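Local atomic coordinates of ABC transporter (Caldanaerobius, PDB entry 4G68), a protein that probably binds xylan-derived xylo-oligosaccharides outside the cell and hands them to an ABC transporter, as extracellular solute-binding proteins of the periplasmic-binding-protein clan do. Residues W229-I234 with A433-K438; L282-A287 with A297-G302; L243-L248 with D417-G422. All blocks are in the same frame, centred on the assembly; numbering follows the deposited sequence.

Contact 1: residues W229-I234 with A433-K438. With XYP (beta-D-xylopyranose), chain D.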
loop_
_atom_site.group_PDB
_atom_site.type_symbol
_atom_site.label_atom_id
_atom_site.label_comp_id
_atom_site.label_asym_id
_atom_site.label_seq_id
_atom_site.Cartn_x
_atom_site.Cartn_y
_atom_site.Cartn_z
ATOM N N TRP A 229 7.963 4.264 -1.359
ATOM C CA TRP A 229 6.824 5.160 -1.170
ATOM C C TRP A 229 7.184 6.586 -0.980
ATOM O O TRP A 229 6.482 7.498 -1.518
ATOM C CB TRP A 229 5.928 4.712 -0.022
ATOM C CG TRP A 229 4.985 3.613 -0.427
ATOM C CD1 TRP A 229 5.280 2.337 -0.978
ATOM C CD2 TRP A 229 3.531 3.659 -0.343
ATOM N NE1 TRP A 229 4.110 1.667 -1.215
ATOM C CE2 TRP A 229 3.034 2.416 -0.878
ATOM C CE3 TRP A 229 2.605 4.632 0.086
ATOM C CZ2 TRP A 229 1.640 2.109 -0.924
ATOM C CZ3 TRP A 229 1.224 4.330 0.010
ATOM C CH2 TRP A 229 0.759 3.098 -0.494
ATOM N N TYR A 230 8.300 6.790 -0.256
ATOM C CA TYR A 230 8.750 8.171 -0.050
ATOM C C TYR A 230 9.139 8.815 -1.413
ATOM O O TYR A 230 8.708 9.962 -1.740
ATOM C CB TYR A 230 9.967 8.219 0.869
ATOM C CG TYR A 230 9.748 7.991 2.322
ATOM C CD1 TYR A 230 10.111 8.986 3.248
ATOM C CD2 TYR A 230 9.316 6.744 2.776
ATOM C CE1 TYR A 230 9.935 8.775 4.648
ATOM C CE2 TYR A 230 9.157 6.464 4.170
ATOM C CZ TYR A 230 9.466 7.496 5.070
ATOM O OH TYR A 230 9.323 7.274 6.417
ATOM N N TYR A 231 9.957 8.093 -2.184
ATOM C CA TYR A 231 10.383 8.655 -3.492
ATOM C C TYR A 231 9.099 8.921 -4.335
ATOM O O TYR A 231 8.894 10.016 -4.899
ATOM C CB TYR A 231 11.327 7.696 -4.255
ATOM C CG TYR A 231 11.599 8.301 -5.591
ATOM C CD1 TYR A 231 12.675 9.171 -5.744
ATOM C CD2 TYR A 231 10.778 8.060 -6.682
ATOM C CE1 TYR A 231 12.910 9.825 -6.945
ATOM C CE2 TYR A 231 11.001 8.683 -7.929
ATOM C CZ TYR A 231 12.069 9.555 -8.016
ATOM O OH TYR A 231 12.269 10.214 -9.188
ATOM N N ASP A 232 8.212 7.917 -4.432
ATOM C CA ASP A 232 7.106 8.024 -5.395
ATOM C C ASP A 232 6.242 9.216 -4.998
ATOM O O ASP A 232 5.758 9.966 -5.885
ATOM C CB ASP A 232 6.249 6.743 -5.389
ATOM C CG ASP A 232 6.989 5.522 -5.904
ATOM O OD1 ASP A 232 8.109 5.627 -6.423
ATOM O OD2 ASP A 232 6.440 4.439 -5.772
HETATM N N MSE A 233 6.037 9.448 -3.689
HETATM C CA MSE A 233 5.308 10.679 -3.231
HETATM C C MSE A 233 6.015 11.912 -3.541
HETATM O O MSE A 233 5.362 12.854 -3.982
HETATM C CB MSE A 233 4.924 10.614 -1.723
HETATM C CG MSE A 233 4.582 12.026 -1.181
HETATM SE SE MSE A 233 2.942 12.689 -2.037
HETATM C CE MSE A 233 2.116 11.153 -1.205
ATOM N N ILE A 234 7.277 11.937 -3.288
ATOM C CA ILE A 234 7.988 13.199 -3.553
ATOM C C ILE A 234 7.928 13.477 -5.097
ATOM O O ILE A 234 7.746 14.656 -5.555
ATOM C CB ILE A 234 9.437 13.091 -3.054
ATOM C CG1 ILE A 234 9.485 13.041 -1.514
ATOM C CG2 ILE A 234 10.242 14.325 -3.472
ATOM C CD1 ILE A 234 10.887 12.683 -1.015
ATOM N N ALA A 433 16.723 2.293 -3.356
ATOM C CA ALA A 433 17.486 1.866 -2.182
ATOM C C ALA A 433 18.954 2.470 -2.261
ATOM O O ALA A 433 19.503 2.925 -1.255
ATOM C CB ALA A 433 17.464 0.351 -2.159
ATOM N N GLN A 434 19.546 2.481 -3.459
ATOM C CA GLN A 434 20.830 3.236 -3.656
ATOM C C GLN A 434 20.728 4.678 -3.323
ATOM O O GLN A 434 21.675 5.215 -2.720
ATOM C CB GLN A 434 21.415 2.981 -5.075
ATOM C CG GLN A 434 21.750 1.525 -5.207
ATOM C CD GLN A 434 21.881 1.034 -6.623
ATOM O OE1 GLN A 434 22.372 1.728 -7.514
ATOM N NE2 GLN A 434 21.374 -0.183 -6.853
ATOM N N LEU A 435 19.603 5.361 -3.628
ATOM C CA LEU A 435 19.461 6.790 -3.219
ATOM C C LEU A 435 19.569 6.927 -1.673
ATOM O O LEU A 435 20.286 7.826 -1.175
ATOM C CB LEU A 435 18.112 7.418 -3.662
ATOM C CG LEU A 435 18.008 7.752 -5.167
ATOM C CD1 LEU A 435 16.612 8.269 -5.450
ATOM C CD2 LEU A 435 19.018 8.913 -5.473
ATOM N N PHE A 436 18.801 6.080 -0.976
ATOM C CA PHE A 436 18.823 6.091 0.513
ATOM C C PHE A 436 20.224 5.844 1.088
ATOM O O PHE A 436 20.609 6.418 2.143
ATOM C CB PHE A 436 17.846 5.059 1.063
ATOM C CG PHE A 436 16.436 5.543 1.095
ATOM C CD1 PHE A 436 15.467 4.999 0.212
ATOM C CD2 PHE A 436 16.055 6.404 2.075
ATOM C CE1 PHE A 436 14.139 5.414 0.262
ATOM C CE2 PHE A 436 14.724 6.814 2.172
ATOM C CZ PHE A 436 13.760 6.317 1.255
ATOM N N ALA A 437 20.990 5.022 0.382
ATOM C CA ALA A 437 22.269 4.546 0.899
ATOM C C ALA A 437 23.367 5.542 0.500
ATOM O O ALA A 437 24.539 5.311 0.865
ATOM C CB ALA A 437 22.572 3.158 0.373
ATOM N N LYS A 438 22.972 6.582 -0.227
ATOM C CA LYS A 438 23.950 7.590 -0.799
ATOM C C LYS A 438 24.969 6.833 -1.655
ATOM O O LYS A 438 26.212 7.126 -1.611
ATOM C CB LYS A 438 24.654 8.331 0.361
ATOM C CG LYS A 438 23.727 9.234 1.278
ATOM C CD LYS A 438 22.947 10.331 0.547
ATOM C CE LYS A 438 23.907 11.512 0.317
ATOM N NZ LYS A 438 23.266 12.327 -0.740
HETATM C C1 XYP D . 2.116 -3.480 -0.156
HETATM C C2 XYP D . 3.107 -4.188 -1.074
HETATM C C3 XYP D . 4.000 -3.118 -1.714
HETATM C C4 XYP D . 3.176 -1.962 -2.335
HETATM C C5 XYP D . 2.053 -1.449 -1.387
HETATM O O2 XYP D . 3.826 -5.149 -0.328
HETATM O O3 XYP D . 4.804 -3.796 -2.704
HETATM O O4 XYP D . 3.994 -0.856 -2.725
HETATM O O5 XYP D . 1.322 -2.548 -0.855
#
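The Phe436 ring turns an edge to Tyr230, its CZ reaching Tyr230 CB at 4.3 Å, while Leu435 CD1 lies 4.0 Å from Tyr231 CD1, oblique to the ring. Two helices of the solute-binding-protein fold, 225-239 and the last turn of 422-436, meet here through these buried side chains; no hydrogen bond joins 229-234 to 433-438. The contact covers 126 Å² in all, and the nearest CA atoms, of Tyr231 and Leu435, are 9.3 Å apart. CG of Tyr231 lies anti to the backbone N (chi1 175°), which carries the ring out toward Leu435; its hydroxyl is hydrogen-bonded to Phe259 O, and the rings of His428 and Tyr445 also meet it. The helix 422-436 ends just beyond, in a Schellman motif with Lys438 at positive phi. Asp232 links the same two helices further along, by a hydrogen bond between Asp232 OD1 and His428 NE2. Trp229 belongs to the glycan pocket, and a xylose unit lies at its indole edge: NE1 donates to O4 of the beta-D-xylopyranose of chain D, 2.9 Å away, in a nearly straight bond of 167°.

Contact 2: residues L282-A287 with A297-G302. With XYP (beta-D-xylopyranose), chain B; XYS (alpha-D-xylopyranose), chain C.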
loop_
_atom_site.group_PDB
_atom_site.type_symbol
_atom_site.label_atom_id
_atom_site.label_comp_id
_atom_site.label_asym_id
_atom_site.label_seq_id
_atom_site.Cartn_x
_atom_site.Cartn_y
_atom_site.Cartn_z
ATOM N N LEU A 282 16.279 -2.646 8.571
ATOM C CA LEU A 282 14.974 -2.948 9.221
ATOM C C LEU A 282 13.851 -3.174 8.222
ATOM O O LEU A 282 13.848 -2.529 7.162
ATOM C CB LEU A 282 14.571 -1.760 10.091
ATOM C CG LEU A 282 14.841 -1.934 11.590
ATOM C CD1 LEU A 282 16.185 -2.587 11.820
ATOM C CD2 LEU A 282 14.685 -0.623 12.342
ATOM N N THR A 283 12.909 -4.087 8.577
ATOM C CA THR A 283 11.747 -4.382 7.808
ATOM C C THR A 283 10.658 -3.335 8.156
ATOM O O THR A 283 10.758 -2.619 9.149
ATOM C CB THR A 283 11.213 -5.810 8.141
ATOM O OG1 THR A 283 10.840 -5.844 9.516
ATOM C CG2 THR A 283 12.310 -6.893 7.905
ATOM N N ARG A 284 9.623 -3.324 7.343
ATOM C CA ARG A 284 8.398 -2.558 7.664
ATOM C C ARG A 284 7.902 -2.879 9.021
ATOM O O ARG A 284 7.566 -1.988 9.754
ATOM C CB ARG A 284 7.319 -2.857 6.607
ATOM C CG ARG A 284 6.016 -2.016 6.682
ATOM C CD ARG A 284 5.012 -2.705 7.637
ATOM N NE ARG A 284 4.672 -4.031 7.104
ATOM C CZ ARG A 284 3.629 -4.326 6.304
ATOM N NH1 ARG A 284 2.758 -3.369 5.912
ATOM N NH2 ARG A 284 3.434 -5.609 5.934
ATOM N N ASP A 285 7.735 -4.168 9.315
ATOM C CA ASP A 285 7.255 -4.565 10.644
ATOM C C ASP A 285 8.117 -4.054 11.804
ATOM O O ASP A 285 7.619 -3.666 12.871
ATOM C CB ASP A 285 7.123 -6.107 10.718
ATOM C CG ASP A 285 5.992 -6.660 9.812
ATOM O OD1 ASP A 285 5.106 -5.920 9.327
ATOM O OD2 ASP A 285 5.971 -7.858 9.597
ATOM N N GLU A 286 9.425 -4.030 11.604
ATOM C CA GLU A 286 10.257 -3.496 12.650
ATOM C C GLU A 286 10.110 -1.993 12.801
ATOM O O GLU A 286 10.219 -1.441 13.899
ATOM C CB GLU A 286 11.738 -3.847 12.403
ATOM C CG GLU A 286 11.940 -5.334 12.716
ATOM C CD GLU A 286 13.226 -5.950 12.136
ATOM O OE1 GLU A 286 13.796 -5.421 11.189
ATOM O OE2 GLU A 286 13.602 -7.087 12.600
ATOM N N ALA A 287 9.879 -1.331 11.691
ATOM C CA ALA A 287 9.664 0.133 11.757
ATOM C C ALA A 287 8.310 0.496 12.353
ATOM O O ALA A 287 8.225 1.461 13.142
ATOM C CB ALA A 287 9.793 0.684 10.355
ATOM N N ALA A 297 9.053 10.383 15.773
ATOM C CA ALA A 297 8.068 11.439 15.660
ATOM C C ALA A 297 7.030 11.174 14.530
ATOM O O ALA A 297 5.852 11.541 14.652
ATOM C CB ALA A 297 8.766 12.781 15.334
HETATM N N MSE A 298 7.456 10.529 13.437
HETATM C CA MSE A 298 6.656 10.414 12.209
HETATM C C MSE A 298 6.858 9.068 11.544
HETATM O O MSE A 298 7.850 8.347 11.766
HETATM C CB MSE A 298 7.126 11.497 11.229
HETATM C CG MSE A 298 6.764 12.879 11.772
HETATM SE SE MSE A 298 7.366 14.288 10.482
HETATM C CE MSE A 298 9.270 14.311 11.018
ATOM N N TYR A 299 5.910 8.694 10.720
ATOM C CA TYR A 299 6.042 7.476 9.951
ATOM C C TYR A 299 5.328 7.826 8.612
ATOM O O TYR A 299 4.332 8.509 8.603
ATOM C CB TYR A 299 5.247 6.370 10.687
ATOM C CG TYR A 299 5.316 5.028 9.953
ATOM C CD1 TYR A 299 6.279 4.083 10.290
ATOM C CD2 TYR A 299 4.447 4.750 8.915
ATOM C CE1 TYR A 299 6.339 2.853 9.632
ATOM C CE2 TYR A 299 4.503 3.529 8.221
ATOM C CZ TYR A 299 5.412 2.584 8.604
ATOM O OH TYR A 299 5.458 1.388 7.890
ATOM N N PHE A 300 5.854 7.383 7.502
ATOM C CA PHE A 300 5.165 7.664 6.224
ATOM C C PHE A 300 5.038 6.378 5.410
ATOM O O PHE A 300 6.031 5.630 5.188
ATOM C CB PHE A 300 5.881 8.754 5.378
ATOM C CG PHE A 300 5.243 8.966 4.032
ATOM C CD1 PHE A 300 4.082 9.783 3.903
ATOM C CD2 PHE A 300 5.776 8.353 2.888
ATOM C CE1 PHE A 300 3.443 9.923 2.658
ATOM C CE2 PHE A 300 5.154 8.505 1.632
ATOM C CZ PHE A 300 3.989 9.288 1.492
ATOM N N GLY A 301 3.804 6.103 4.978
ATOM C CA GLY A 301 3.621 4.959 4.072
ATOM C C GLY A 301 2.155 4.695 3.823
ATOM O O GLY A 301 1.338 5.658 3.812
ATOM N N GLY A 302 1.800 3.405 3.737
ATOM C CA GLY A 302 0.439 3.140 3.391
ATOM C C GLY A 302 -0.476 3.301 4.600
ATOM O O GLY A 302 -0.075 3.141 5.781
HETATM C C1 XYP B . -0.398 -5.287 3.965
HETATM C C2 XYP B . -1.369 -4.678 2.949
HETATM C C3 XYP B . -0.722 -4.893 1.562
HETATM C C4 XYP B . 0.604 -4.167 1.613
HETATM C C5 XYP B . 1.476 -4.724 2.754
HETATM O O2 XYP B . -2.571 -5.446 3.010
HETATM O O3 XYP B . -1.602 -4.194 0.657
HETATM O O4 XYP B . 1.243 -4.437 0.360
HETATM O O5 XYP B . 0.766 -4.527 3.983
HETATM C C1 XYS C . -1.548 -7.475 8.563
HETATM C C2 XYS C . -0.321 -7.770 7.667
HETATM C C3 XYS C . 0.085 -6.618 6.737
HETATM C C4 XYS C . -1.158 -5.970 6.103
HETATM C C5 XYS C . -2.141 -5.547 7.193
HETATM O O1 XYS C . -1.406 -7.803 9.909
HETATM O O2 XYS C . 0.792 -8.274 8.298
HETATM O O3 XYS C . 0.958 -7.142 5.805
HETATM O O4 XYS C . -0.885 -4.996 5.121
HETATM O O5 XYS C . -2.213 -6.276 8.328
#
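Tyr299 gives up more surface to this contact than any other residue, 63 Å², and its ring lies between strand 298-300 and the first turn of helix 284-292. Its CG stands anti to the backbone N (chi1 180°), which sends the ring from the strand toward the helix. Ala287 is the second partner: its CB lies 4.1 Å from Tyr299 CE1, and its carbonyl carbon is equally near that ring atom, so the phenol rests against backbone as much as methyl. Phe309 meets the same ring edge-to-face.

The aliphatic part of Arg284 passes the phenol end, CG 3.7 Å from Tyr299 OH, and the guanidinium plane is only 17° from that of the ring. Bends at chi2 (-88°) and chi3 carry the guanidinium beyond the tyrosine to the sugars. There NH1 donates to O5 of the beta-D-xylopyranose of chain B at 3.0 Å, with the oxygen at the guanidinium edge, in its plane; NH2 adds a weak bond of 2.9 Å to O3 of the alpha-D-xylopyranose. Asp305 is shared by both residues, forming a salt bridge with Arg284 NH1 and a hydrogen bond with Tyr299 OH, and Arg284 NE has a weakly aligned salt bridge to Asp285 OD1. These anionic neighbours probably hold the guanidinium in place and stabilise its positive charge. The helix starts with a capping box, in which Glu286 N donates to Thr283 OG1 at 3.1 Å and Thr283 N to Glu286 OE1. Together these residues form one part of the glycan pocket of this solute-binding protein: an arginine from a capped helix start binds sugar oxygens, and a tyrosine on the adjoining strand packs against its chain.

Contact 3: residues L243-L248 with D417-G422. With XYP (beta-D-xylopyranose), chain D.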
loop_
_atom_site.group_PDB
_atom_site.type_symbol
_atom_site.label_atom_id
_atom_site.label_comp_id
_atom_site.label_asym_id
_atom_site.label_seq_id
_atom_site.Cartn_x
_atom_site.Cartn_y
_atom_site.Cartn_z
ATOM N N LEU A 243 2.581 13.405 -15.187
ATOM C CA LEU A 243 3.981 13.077 -15.545
ATOM C C LEU A 243 4.418 11.707 -15.011
ATOM O O LEU A 243 5.079 10.914 -15.737
ATOM C CB LEU A 243 4.948 14.126 -14.976
ATOM C CG LEU A 243 6.424 13.801 -15.223
ATOM C CD1 LEU A 243 6.762 13.690 -16.760
ATOM C CD2 LEU A 243 7.312 14.898 -14.598
ATOM N N THR A 244 3.991 11.399 -13.769
ATOM C CA THR A 244 4.197 10.035 -13.265
ATOM C C THR A 244 3.571 8.966 -14.172
ATOM O O THR A 244 4.264 8.013 -14.626
ATOM C CB THR A 244 3.727 9.904 -11.780
ATOM O OG1 THR A 244 4.697 10.530 -10.937
ATOM C CG2 THR A 244 3.552 8.481 -11.363
ATOM N N ARG A 245 2.285 9.158 -14.504
ATOM C CA ARG A 245 1.622 8.195 -15.374
ATOM C C ARG A 245 2.294 8.060 -16.749
ATOM O O ARG A 245 2.525 6.944 -17.245
ATOM C CB ARG A 245 0.148 8.599 -15.504
ATOM C CG ARG A 245 -0.593 8.235 -14.227
ATOM C CD ARG A 245 -2.081 8.430 -14.319
ATOM N NE ARG A 245 -2.727 8.005 -13.061
ATOM C CZ ARG A 245 -3.212 6.795 -12.837
ATOM N NH1 ARG A 245 -3.132 5.852 -13.789
ATOM N NH2 ARG A 245 -3.816 6.525 -11.698
ATOM N N ASP A 246 2.634 9.192 -17.352
ATOM C CA ASP A 246 3.320 9.150 -18.643
ATOM C C ASP A 246 4.636 8.390 -18.596
ATOM O O ASP A 246 4.923 7.582 -19.489
ATOM C CB ASP A 246 3.552 10.556 -19.141
ATOM C CG ASP A 246 2.265 11.214 -19.700
ATOM O OD1 ASP A 246 1.277 10.509 -19.984
ATOM O OD2 ASP A 246 2.244 12.434 -19.884
ATOM N N ALA A 247 5.415 8.601 -17.541
ATOM C CA ALA A 247 6.653 7.907 -17.416
ATOM C C ALA A 247 6.375 6.422 -17.217
ATOM O O ALA A 247 7.029 5.568 -17.887
ATOM C CB ALA A 247 7.540 8.469 -16.277
ATOM N N LEU A 248 5.415 6.093 -16.342
ATOM C CA LEU A 248 5.211 4.685 -16.060
ATOM C C LEU A 248 4.633 3.932 -17.277
ATOM O O LEU A 248 4.774 2.711 -17.403
ATOM C CB LEU A 248 4.317 4.522 -14.835
ATOM C CG LEU A 248 4.828 5.037 -13.455
ATOM C CD1 LEU A 248 3.637 4.876 -12.468
ATOM C CD2 LEU A 248 6.084 4.266 -13.074
ATOM N N ASP A 417 5.809 0.032 -7.609
ATOM C CA ASP A 417 6.081 -1.421 -7.717
ATOM C C ASP A 417 4.804 -2.286 -7.817
ATOM O O ASP A 417 4.935 -3.517 -7.970
ATOM C CB ASP A 417 6.907 -1.929 -6.535
ATOM C CG ASP A 417 6.133 -1.844 -5.182
ATOM O OD1 ASP A 417 5.111 -1.099 -5.075
ATOM O OD2 ASP A 417 6.560 -2.569 -4.229
ATOM N N ILE A 418 3.625 -1.650 -7.804
ATOM C CA ILE A 418 2.369 -2.296 -8.131
ATOM C C ILE A 418 1.963 -1.837 -9.550
ATOM O O ILE A 418 1.211 -2.492 -10.230
ATOM C CB ILE A 418 1.209 -1.779 -7.190
ATOM C CG1 ILE A 418 1.449 -2.106 -5.783
ATOM C CG2 ILE A 418 -0.188 -2.255 -7.639
ATOM C CD1 ILE A 418 0.286 -1.653 -4.877
ATOM N N TYR A 419 2.395 -0.669 -9.961
ATOM C CA TYR A 419 1.960 -0.168 -11.250
ATOM C C TYR A 419 2.866 -0.770 -12.309
ATOM O O TYR A 419 2.352 -1.283 -13.344
ATOM C CB TYR A 419 2.069 1.379 -11.283
ATOM C CG TYR A 419 1.386 1.927 -12.525
ATOM C CD1 TYR A 419 0.086 2.384 -12.447
ATOM C CD2 TYR A 419 2.049 1.982 -13.755
ATOM C CE1 TYR A 419 -0.580 2.856 -13.572
ATOM C CE2 TYR A 419 1.406 2.458 -14.904
ATOM C CZ TYR A 419 0.106 2.923 -14.776
ATOM O OH TYR A 419 -0.601 3.381 -15.887
ATOM N N LEU A 420 4.206 -0.713 -12.099
ATOM C CA LEU A 420 5.164 -1.455 -12.950
ATOM C C LEU A 420 5.057 -2.984 -12.685
ATOM O O LEU A 420 4.447 -3.389 -11.708
ATOM C CB LEU A 420 6.645 -0.988 -12.741
ATOM C CG LEU A 420 6.856 0.534 -12.918
ATOM C CD1 LEU A 420 8.166 1.032 -12.344
ATOM C CD2 LEU A 420 6.756 0.919 -14.414
ATOM N N SER A 421 5.696 -3.826 -13.503
ATOM C CA SER A 421 5.721 -5.254 -13.122
ATOM C C SER A 421 7.111 -5.715 -13.155
ATOM O O SER A 421 7.944 -5.022 -13.670
ATOM C CB SER A 421 4.878 -6.162 -14.045
ATOM O OG SER A 421 4.921 -5.715 -15.373
ATOM N N GLY A 422 7.337 -6.875 -12.555
ATOM C CA GLY A 422 8.589 -7.604 -12.729
ATOM C C GLY A 422 9.879 -6.805 -12.619
ATOM O O GLY A 422 10.184 -6.156 -11.575
HETATM C C1 XYP D . 2.116 -3.480 -0.156
HETATM C C2 XYP D . 3.107 -4.188 -1.074
HETATM C C3 XYP D . 4.000 -3.118 -1.714
HETATM C C4 XYP D . 3.176 -1.962 -2.335
HETATM C C5 XYP D . 2.053 -1.449 -1.387
HETATM O O2 XYP D . 3.826 -5.149 -0.328
HETATM O O3 XYP D . 4.804 -3.796 -2.704
HETATM O O4 XYP D . 3.994 -0.856 -2.725
HETATM O O5 XYP D . 1.322 -2.548 -0.855
HETATM O O HOH W 1 -2.550 5.962 -16.580
#
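Apolar contact dominates: Leu248, the last residue of helix 241-248, packs against Tyr419 and Leu420, where the short helix 416-419 gives way to the link into helix 422-436. This helix-to-loop junction in the solute-binding-protein fold lies beside the glycan pocket and is partly buried. Leu248 CD1 sits over one face of the Tyr419 ring, a CH-pi contact 4.0 Å from the centroid and 30° off the normal, and Leu248 CB touches the ring margin, 3.6 Å from Tyr419 CE2. The other branch, CD2, meets Leu420 CD2 at 3.7 Å, the two leucines crossing at about a right angle. With chi1 at -170°, Tyr419 turns CG opposite the backbone N and lays its ring against Leu248.

Polar contact is slighter and mostly indirect. The extended side chain of Arg245 brings NH1 within 3.9 Å of Tyr419 CE1, the guanidinium plane standing 84° from that of the ring. A water accepts from NH1 and donates a weak bond to Tyr419 OH; the main partners lie beyond, Ser412 O for Arg245 NH2 and Asn249 OD1 for the hydroxyl.

The two residues before Tyr419 meet the sugar. Ile418 packs CG1 and CD1 against the beta-D-xylopyranose of chain D, and the carboxylate of Asp417 spans two neighbouring hydroxyls, which donate O4 to OD1 and O3 to OD2 of Asp417, both at 2.6 Å.

Contacts 1 and 2 are buried and touch each other, Phe300 of 297-302 packing on Trp229, Tyr230 and Met233; contact 3 is partly buried and touches neither, its nearest atoms about 5 Å from contact 1 and about 10 Å from contact 2. Contacts 1 and 3 draw on successive elements, helices 225-239 and 241-248 on one side, 416-419 and 422-436 on the other, and they grip the same chain D xylose through an indole N-H and a carboxylate. Contact 2, nested along the chain within both loops, joins a helix to a strand and serves other sugars through a charged guanidinium. Across the segments all three are mainly apolar; in contact 3 a water bridges Arg245 and Tyr419.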